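Local structure of ABC-type branched-chain amino acid transport systems periplasmic component-like protein (Thermomonospora curvata, 4N03) at residues V174-D179 and L202-T207; K167-G172 and K222-L227. The protein probably serves as the substrate-binding component of an ABC transporter, holding a fatty acid, here palmitic acid, for uptake. All coordinates share one frame; numbering follows the deposited sequence.

In the fold
Strand 170-176 carries both contacts, one at each end, and so illustrates how a strand next to the edge of a mixed sheet is held between two parallel neighbours. Interaction 2 joins its start to the start of strand 225-229; interaction 1 joins its end to the end of strand 198-204, on the other flank. Along the chain the order is 167-172, 174-179, 202-207, 222-227, so the pairing of interaction 1 falls wholly between the two segments of interaction 2. Their centres lie about 18 Å apart in one seven-stranded mixed sheet, and a probable hydrogen bond from Val174 to Leu227 connects them. Interaction 1 lies near the bound palmitic acid, interaction 2 farther from the centre of the chain.

Interaction 1: residues V174-D179 and L202-T207; sequences VYFEGD and LPIKPT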
ATOM      1  N   VAL A 174     -16.772   4.441   6.751  1.00  9.50           N
ATOM      2  CA  VAL A 174     -16.804   5.294   5.591  1.00  9.86           C
ATOM      3  C   VAL A 174     -15.797   4.748   4.618  1.00  9.10           C
ATOM      4  O   VAL A 174     -14.601   4.626   4.992  1.00  9.86           O
ATOM      5  CB  VAL A 174     -16.440   6.751   5.979  1.00 10.18           C
ATOM      6  CG1 VAL A 174     -16.379   7.644   4.745  1.00 12.08           C
ATOM      7  CG2 VAL A 174     -17.418   7.330   6.996  1.00 11.26           C
ATOM      8  N   TYR A 175     -16.173   4.427   3.375  1.00  9.87           N
ATOM      9  CA  TYR A 175     -15.258   3.678   2.510  1.00  9.31           C
ATOM     10  C   TYR A 175     -15.366   4.097   1.077  1.00  9.52           C
ATOM     11  O   TYR A 175     -16.507   4.268   0.549  1.00  9.77           O
ATOM     12  CB  TYR A 175     -15.533   2.138   2.697  1.00  9.72           C
ATOM     13  CG  TYR A 175     -16.869   1.670   2.141  1.00  9.43           C
ATOM     14  CD1 TYR A 175     -18.044   1.786   2.860  1.00 10.28           C
ATOM     15  CD2 TYR A 175     -16.933   1.173   0.855  1.00  9.67           C
ATOM     16  CE1 TYR A 175     -19.279   1.400   2.291  1.00 10.82           C
ATOM     17  CE2 TYR A 175     -18.167   0.782   0.305  1.00 10.78           C
ATOM     18  CZ  TYR A 175     -19.318   0.917   1.017  1.00 10.88           C
ATOM     19  OH  TYR A 175     -20.541   0.573   0.418  1.00 12.05           O
ATOM     20  N   PHE A 176     -14.241   4.135   0.366  1.00  9.67           N
ATOM     21  CA  PHE A 176     -14.226   4.314  -1.051  1.00  9.06           C
ATOM     22  C   PHE A 176     -14.900   3.090  -1.688  1.00  9.58           C
ATOM     23  O   PHE A 176     -14.466   1.967  -1.536  1.00 10.28           O
ATOM     24  CB  PHE A 176     -12.802   4.418  -1.593  1.00  9.60           C
ATOM     25  CG  PHE A 176     -12.088   5.744  -1.471  1.00  9.54           C
ATOM     26  CD1 PHE A 176     -12.672   6.877  -1.013  1.00  9.95           C
ATOM     27  CD2 PHE A 176     -10.776   5.818  -1.892  1.00 10.44           C
ATOM     28  CE1 PHE A 176     -11.964   8.078  -0.975  1.00 10.65           C
ATOM     29  CE2 PHE A 176     -10.042   6.999  -1.845  1.00 10.91           C
ATOM     30  CZ  PHE A 176     -10.641   8.106  -1.374  1.00 10.22           C
ATOM     31  N   GLU A 177     -15.930   3.331  -2.481  1.00 10.18           N
ATOM     32  CA  GLU A 177     -16.641   2.281  -3.179  0.60 10.60           C
ATOM     33  C   GLU A 177     -15.676   1.455  -4.036  1.00 11.10           C
ATOM     34  O   GLU A 177     -14.723   1.973  -4.648  1.00 10.73           O
ATOM     35  CB  GLU A 177     -17.783   2.907  -4.023  0.60 12.77           C
ATOM     36  CG  GLU A 177     -17.325   3.861  -5.122  0.60 13.14           C
ATOM     37  CD  GLU A 177     -18.358   4.318  -6.128  0.60 15.53           C
ATOM     38  OE1 GLU A 177     -19.555   4.232  -5.892  0.60 15.80           O
ATOM     39  OE2 GLU A 177     -17.930   4.776  -7.206  0.60 18.42           O
ATOM     40  N   GLY A 178     -15.933   0.145  -4.095  1.00 10.62           N
ATOM     41  CA  GLY A 178     -15.171  -0.737  -4.937  1.00 11.12           C
ATOM     42  C   GLY A 178     -14.025  -1.442  -4.203  1.00 10.60           C
ATOM     43  O   GLY A 178     -14.077  -1.652  -3.003  1.00 11.36           O
ATOM     44  N   ASP A 179     -13.009  -1.810  -4.958  1.00  9.99           N
ATOM     45  CA  ASP A 179     -11.971  -2.741  -4.517  1.00 12.32           C
ATOM     46  C   ASP A 179     -11.284  -2.420  -3.229  1.00 10.73           C
ATOM     47  O   ASP A 179     -10.906  -3.316  -2.471  1.00 10.91           O
ATOM     48  CB  ASP A 179     -10.782  -2.737  -5.565  1.00 15.34           C
ATOM     49  CG  ASP A 179     -11.005  -3.634  -6.719  1.00 14.89           C
ATOM     50  OD1 ASP A 179     -12.093  -4.271  -6.836  1.00 17.86           O
ATOM     51  OD2 ASP A 179     -10.140  -3.726  -7.560  1.00 22.31           O
ATOM     52  N   LEU A 202     -21.051   3.545   4.945  1.00 11.01           N
ATOM     53  CA  LEU A 202     -21.172   4.839   4.276  1.00 11.90           C
ATOM     54  C   LEU A 202     -20.281   4.843   3.072  1.00 10.71           C
ATOM     55  O   LEU A 202     -19.084   5.211   3.190  1.00 11.22           O
ATOM     56  CB  LEU A 202     -20.813   5.973   5.251  1.00 14.42           C
ATOM     57  CG  LEU A 202     -21.835   6.344   6.310  1.00 18.10           C
ATOM     58  CD1 LEU A 202     -21.349   7.421   7.229  1.00 17.31           C
ATOM     59  CD2 LEU A 202     -23.084   6.946   5.659  1.00 21.86           C
ATOM     60  N   PRO A 203     -20.735   4.507   1.891  1.00 11.51           N
ATOM     61  CA  PRO A 203     -19.901   4.561   0.706  1.00 11.16           C
ATOM     62  C   PRO A 203     -19.627   5.997   0.256  1.00 11.62           C
ATOM     63  O   PRO A 203     -20.505   6.851   0.326  1.00 13.01           O
ATOM     64  CB  PRO A 203     -20.727   3.860  -0.361  1.00 11.99           C
ATOM     65  CG  PRO A 203     -22.121   4.027   0.106  1.00 14.84           C
ATOM     66  CD  PRO A 203     -22.081   3.969   1.598  1.00 13.12           C
ATOM     67  N   ILE A 204     -18.403   6.247  -0.204  1.00 10.71           N
ATOM     68  CA  ILE A 204     -17.982   7.546  -0.730  1.00 10.84           C
ATOM     69  C   ILE A 204     -17.164   7.272  -1.984  1.00 11.31           C
ATOM     70  O   ILE A 204     -16.764   6.175  -2.304  1.00 11.85           O
ATOM     71  CB  ILE A 204     -17.250   8.428   0.277  1.00 12.07           C
ATOM     72  CG1 ILE A 204     -16.004   7.742   0.793  1.00 10.65           C
ATOM     73  CG2 ILE A 204     -18.141   8.838   1.433  1.00 12.80           C
ATOM     74  CD1 ILE A 204     -14.949   8.668   1.338  1.00 11.74           C
ATOM     75  N   LYS A 205     -16.897   8.341  -2.688  1.00 12.51           N
ATOM     76  CA  LYS A 205     -15.994   8.332  -3.844  1.00 12.95           C
ATOM     77  C   LYS A 205     -14.757   9.196  -3.548  1.00 12.12           C
ATOM     78  O   LYS A 205     -14.811  10.067  -2.708  1.00 12.27           O
ATOM     79  CB  LYS A 205     -16.738   8.881  -5.064  1.00 14.66           C
ATOM     80  CG  LYS A 205     -17.902   7.977  -5.525  1.00 16.83           C
ATOM     81  CD  LYS A 205     -18.669   8.529  -6.750  1.00 19.85           C
ATOM     82  CE  LYS A 205     -19.799   7.600  -7.297  1.00 24.71           C
ATOM     83  NZ  LYS A 205     -20.798   6.929  -6.369  1.00 27.33           N
ATOM     84  N   PRO A 206     -13.668   8.979  -4.298  1.00 12.32           N
ATOM     85  CA  PRO A 206     -12.458   9.758  -4.061  1.00 12.95           C
ATOM     86  C   PRO A 206     -12.619  11.247  -4.313  1.00 14.47           C
ATOM     87  O   PRO A 206     -11.897  12.044  -3.731  1.00 15.60           O
ATOM     88  CB  PRO A 206     -11.463   9.113  -5.019  1.00 15.76           C
ATOM     89  CG  PRO A 206     -11.970   7.744  -5.237  1.00 15.90           C
ATOM     90  CD  PRO A 206     -13.432   7.894  -5.253  1.00 13.30           C
ATOM     91  N   THR A 207     -13.623  11.599  -5.105  1.00 13.49           N
ATOM     92  CA  THR A 207     -13.977  12.981  -5.398  1.00 15.49           C
ATOM     93  C   THR A 207     -14.856  13.635  -4.316  1.00 15.26           C
ATOM     94  O   THR A 207     -15.229  14.809  -4.422  1.00 17.24           O
ATOM     95  CB  THR A 207     -14.669  13.034  -6.775  1.00 17.90           C
ATOM     96  OG1 THR A 207     -15.640  12.011  -6.873  1.00 19.76           O
ATOM     97  CG2 THR A 207     -13.652  12.908  -7.890  1.00 22.30           C
TER
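The shortest polar bond between these strand ends runs from Ile204 N to Tyr175 O, 2.8 Å, with the donor standing above the carbonyl plane. Tyr175 N gives its hydrogen to Leu202 O, and Glu177 N to Ile204 O, the latter close to the line of the C=O bond, a parallel ladder that carries on one residue past the end of strand 170-176. The phenol of Tyr175 folds over Pro203: CG sits between the backbone N and the carbonyl carbon (chi1 69°), which brings the ring across the strand, and Pro203 CA lies over one face, 3.8 Å from the centroid. Pro203 CB touches Tyr175 OH at 3.4 Å. On the other side of the sheet Phe176 has two different neighbours. Pro206 CG rests above the middle of its ring, 3.9 Å from the centroid and 9° off the normal, a CH-pi contact, while Ile204 reaches the ring edge, its CD1 3.7 Å from Phe176 CD1. Ile204 CD1 also meets Val174 CG1, and Val174 CG2 meets Leu202 CD1. Beyond the strands a salt bridge from Lys205 NZ to Glu177 OE1 is doubtful, being seen in one of two glutamate conformers. Helices 212-220 and 232-244 pack on the Val174 and Phe176 face, and Phe176 approaches the palmitic acid to about 6 Å. Strand 170-176, helix 179-195 and strand 198-204 form a beta-alpha-beta crossover, a building unit of the periplasmic binding protein fold.

Interaction 2: residues K167-G172 and K222-L227; sequences KGDKLG and KVDAIL
Two carboxylates stack where the segments begin: Asp169 and Asp224 lay their flat groups over one another, planes 25° apart, with Asp169 OD1 and Asp224 OD2 3.5 Å from each other. Such a pairing of like charges is probably tolerated because each group has other partners. One water donates to both Asp169 OD1 and Asp224 OD1, Lys166 forms a salt bridge with Asp169, and Asp224 OD2 accepts Lys170 N at 2.8 Å through its anti lone pair. With CG of Asp224 beside its own backbone N (chi1 -58°), the carboxylate is placed to take the Lys170 N-H, while Asp224 N, in the carbonyl plane, binds Lys170 O at 2.8 Å. An alanine here in place of Asp224 would probably leave the Lys170 N-H without its carboxylate acceptor and take one of the two anchors from the water shared with Asp169. Farther on, Gly172 N meets Ala225 O at 2.9 Å, almost straight at 175°, and Leu227 N meets Gly172 O. Val223 CG1 lies 3.8 Å from Gly172 N, where a side chain on the glycine would be crowded. The Lys170 chain passes across Val223 CG1 and its amine pairs with Glu221. On one face Leu171 CD2 touches Ala225 CB, 3.9 Å away, and helices 148-161 and 179-195 cover Leu171 and Leu227; on the other, helix 212-220 lies against Val223 and Ile226, and strand 198-204 flanks the far edge of strand 170-176.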
ATOM      1  N   LYS A 167     -18.674  -5.658  23.024  1.00 14.15           N
ATOM      2  CA  LYS A 167     -19.715  -6.419  22.383  1.00 14.79           C
ATOM      3  C   LYS A 167     -21.022  -5.640  22.372  1.00 14.41           C
ATOM      4  O   LYS A 167     -21.383  -5.029  23.368  1.00 14.89           O
ATOM      5  CB  LYS A 167     -19.913  -7.788  23.070  1.00 16.32           C
ATOM      6  CG  LYS A 167     -20.972  -8.685  22.455  1.00 18.13           C
ATOM      7  CD  LYS A 167     -20.981 -10.046  23.126  1.00 23.92           C
ATOM      8  CE  LYS A 167     -21.946 -10.957  22.393  1.00 27.14           C
ATOM      9  NZ  LYS A 167     -21.912 -12.320  22.976  1.00 32.16           N
ATOM     10  N   GLY A 168     -21.710  -5.630  21.236  1.00 13.95           N
ATOM     11  CA  GLY A 168     -22.965  -4.908  21.083  1.00 13.70           C
ATOM     12  C   GLY A 168     -22.820  -3.517  20.497  1.00 13.79           C
ATOM     13  O   GLY A 168     -23.783  -2.919  20.101  1.00 15.08           O
ATOM     14  N   ASP A 169     -21.581  -2.999  20.404  1.00 12.90           N
ATOM     15  CA  ASP A 169     -21.314  -1.662  19.853  1.00 12.15           C
ATOM     16  C   ASP A 169     -21.481  -1.654  18.343  1.00 12.38           C
ATOM     17  O   ASP A 169     -21.569  -2.692  17.676  1.00 13.43           O
ATOM     18  CB  ASP A 169     -19.913  -1.188  20.234  1.00 12.93           C
ATOM     19  CG  ASP A 169     -19.807  -0.680  21.662  1.00 14.04           C
ATOM     20  OD1 ASP A 169     -20.817  -0.593  22.372  1.00 15.37           O
ATOM     21  OD2 ASP A 169     -18.642  -0.334  22.016  1.00 15.32           O
ATOM     22  N   LYS A 170     -21.482  -0.452  17.800  1.00 11.78           N
ATOM     23  CA  LYS A 170     -21.686  -0.190  16.396  1.00 11.57           C
ATOM     24  C   LYS A 170     -20.457   0.512  15.779  1.00 10.94           C
ATOM     25  O   LYS A 170     -19.943   1.542  16.296  1.00 12.42           O
ATOM     26  CB  LYS A 170     -22.895   0.720  16.199  1.00 12.62           C
ATOM     27  CG  LYS A 170     -23.238   1.006  14.731  1.00 13.61           C
ATOM     28  CD  LYS A 170     -24.430   1.937  14.611  1.00 14.74           C
ATOM     29  CE  LYS A 170     -25.731   1.341  15.088  1.00 17.37           C
ATOM     30  NZ  LYS A 170     -26.859   2.329  14.884  1.00 19.75           N
ATOM     31  N   LEU A 171     -19.988  -0.019  14.662  1.00  9.92           N
ATOM     32  CA  LEU A 171     -18.919   0.563  13.880  1.00 10.69           C
ATOM     33  C   LEU A 171     -19.509   1.270  12.698  1.00 11.50           C
ATOM     34  O   LEU A 171     -20.325   0.694  12.000  1.00 13.85           O
ATOM     35  CB  LEU A 171     -17.993  -0.568  13.365  1.00 10.64           C
ATOM     36  CG  LEU A 171     -17.496  -1.590  14.385  1.00 12.42           C
ATOM     37  CD1 LEU A 171     -16.662  -2.636  13.666  1.00 12.51           C
ATOM     38  CD2 LEU A 171     -16.681  -0.907  15.456  1.00 13.32           C
ATOM     39  N   GLY A 172     -19.067   2.501  12.432  1.00 10.25           N
ATOM     40  CA  GLY A 172     -19.412   3.189  11.203  1.00 10.30           C
ATOM     41  C   GLY A 172     -18.251   3.221  10.280  1.00 10.24           C
ATOM     42  O   GLY A 172     -17.236   3.831  10.642  1.00 14.35           O
ATOM     43  N   LYS A 222     -25.258   7.059  16.109  1.00 16.20           N
ATOM     44  CA  LYS A 222     -24.693   6.834  17.417  0.60 16.83           C
ATOM     45  C   LYS A 222     -23.639   5.728  17.377  1.00 15.18           C
ATOM     46  O   LYS A 222     -23.610   4.810  18.189  1.00 16.54           O
ATOM     47  CB  LYS A 222     -25.783   6.562  18.445  0.60 19.20           C
ATOM     48  CG  LYS A 222     -26.818   7.672  18.556  0.60 22.57           C
ATOM     49  CD  LYS A 222     -27.872   7.350  19.620  0.60 26.23           C
ATOM     50  CE  LYS A 222     -28.821   8.517  19.837  0.60 31.43           C
ATOM     51  NZ  LYS A 222     -29.688   8.366  21.044  0.60 34.68           N
ATOM     52  N   VAL A 223     -22.730   5.815  16.423  1.00 14.28           N
ATOM     53  CA  VAL A 223     -21.689   4.802  16.333  1.00 13.02           C
ATOM     54  C   VAL A 223     -20.735   4.908  17.531  1.00 12.01           C
ATOM     55  O   VAL A 223     -20.615   5.959  18.168  1.00 13.75           O
ATOM     56  CB  VAL A 223     -20.898   4.903  15.003  1.00 11.87           C
ATOM     57  CG1 VAL A 223     -21.829   4.783  13.813  1.00 12.56           C
ATOM     58  CG2 VAL A 223     -20.050   6.167  14.921  1.00 12.35           C
ATOM     59  N   ASP A 224     -20.032   3.838  17.818  1.00 11.69           N
ATOM     60  CA  ASP A 224     -19.041   3.774  18.867  1.00 11.82           C
ATOM     61  C   ASP A 224     -17.615   3.888  18.372  1.00 10.90           C
ATOM     62  O   ASP A 224     -16.729   4.173  19.173  1.00 12.22           O
ATOM     63  CB  ASP A 224     -19.245   2.490  19.630  1.00 11.73           C
ATOM     64  CG  ASP A 224     -20.641   2.418  20.208  1.00 13.46           C
ATOM     65  OD1 ASP A 224     -20.914   3.203  21.153  1.00 15.79           O
ATOM     66  OD2 ASP A 224     -21.480   1.607  19.733  1.00 13.52           O
ATOM     67  N   ALA A 225     -17.403   3.650  17.095  1.00 11.25           N
ATOM     68  CA  ALA A 225     -16.089   3.787  16.496  1.00 10.89           C
ATOM     69  C   ALA A 225     -16.310   4.102  15.059  1.00 11.09           C
ATOM     70  O   ALA A 225     -17.321   3.723  14.463  1.00 11.76           O
ATOM     71  CB  ALA A 225     -15.267   2.495  16.643  1.00 11.81           C
ATOM     72  N   ILE A 226     -15.364   4.841  14.471  1.00 10.71           N
ATOM     73  CA  ILE A 226     -15.433   5.303  13.088  1.00 10.49           C
ATOM     74  C   ILE A 226     -14.290   4.671  12.343  1.00 10.61           C
ATOM     75  O   ILE A 226     -13.132   4.858  12.736  1.00 11.30           O
ATOM     76  CB  ILE A 226     -15.330   6.839  13.004  1.00 11.09           C
ATOM     77  CG1 ILE A 226     -16.487   7.505  13.777  1.00 12.03           C
ATOM     78  CG2 ILE A 226     -15.295   7.300  11.561  1.00 13.07           C
ATOM     79  CD1 ILE A 226     -16.284   8.998  13.998  1.00 15.22           C
ATOM     80  N   LEU A 227     -14.541   3.990  11.253  1.00  9.86           N
ATOM     81  CA  LEU A 227     -13.540   3.377  10.394  1.00  9.30           C
ATOM     82  C   LEU A 227     -13.553   4.112   9.079  1.00  9.89           C
ATOM     83  O   LEU A 227     -14.604   4.558   8.612  1.00  9.98           O
ATOM     84  CB  LEU A 227     -13.822   1.887  10.179  1.00  9.42           C
ATOM     85  CG  LEU A 227     -13.375   0.951  11.305  1.00 11.89           C
ATOM     86  CD1 LEU A 227     -13.828   1.318  12.704  1.00 13.86           C
ATOM     87  CD2 LEU A 227     -13.818  -0.466  10.957  1.00 12.81           C
TER
HETATM   88  O   HOH W   1     -21.884   1.909  23.517  1.00 42.30           O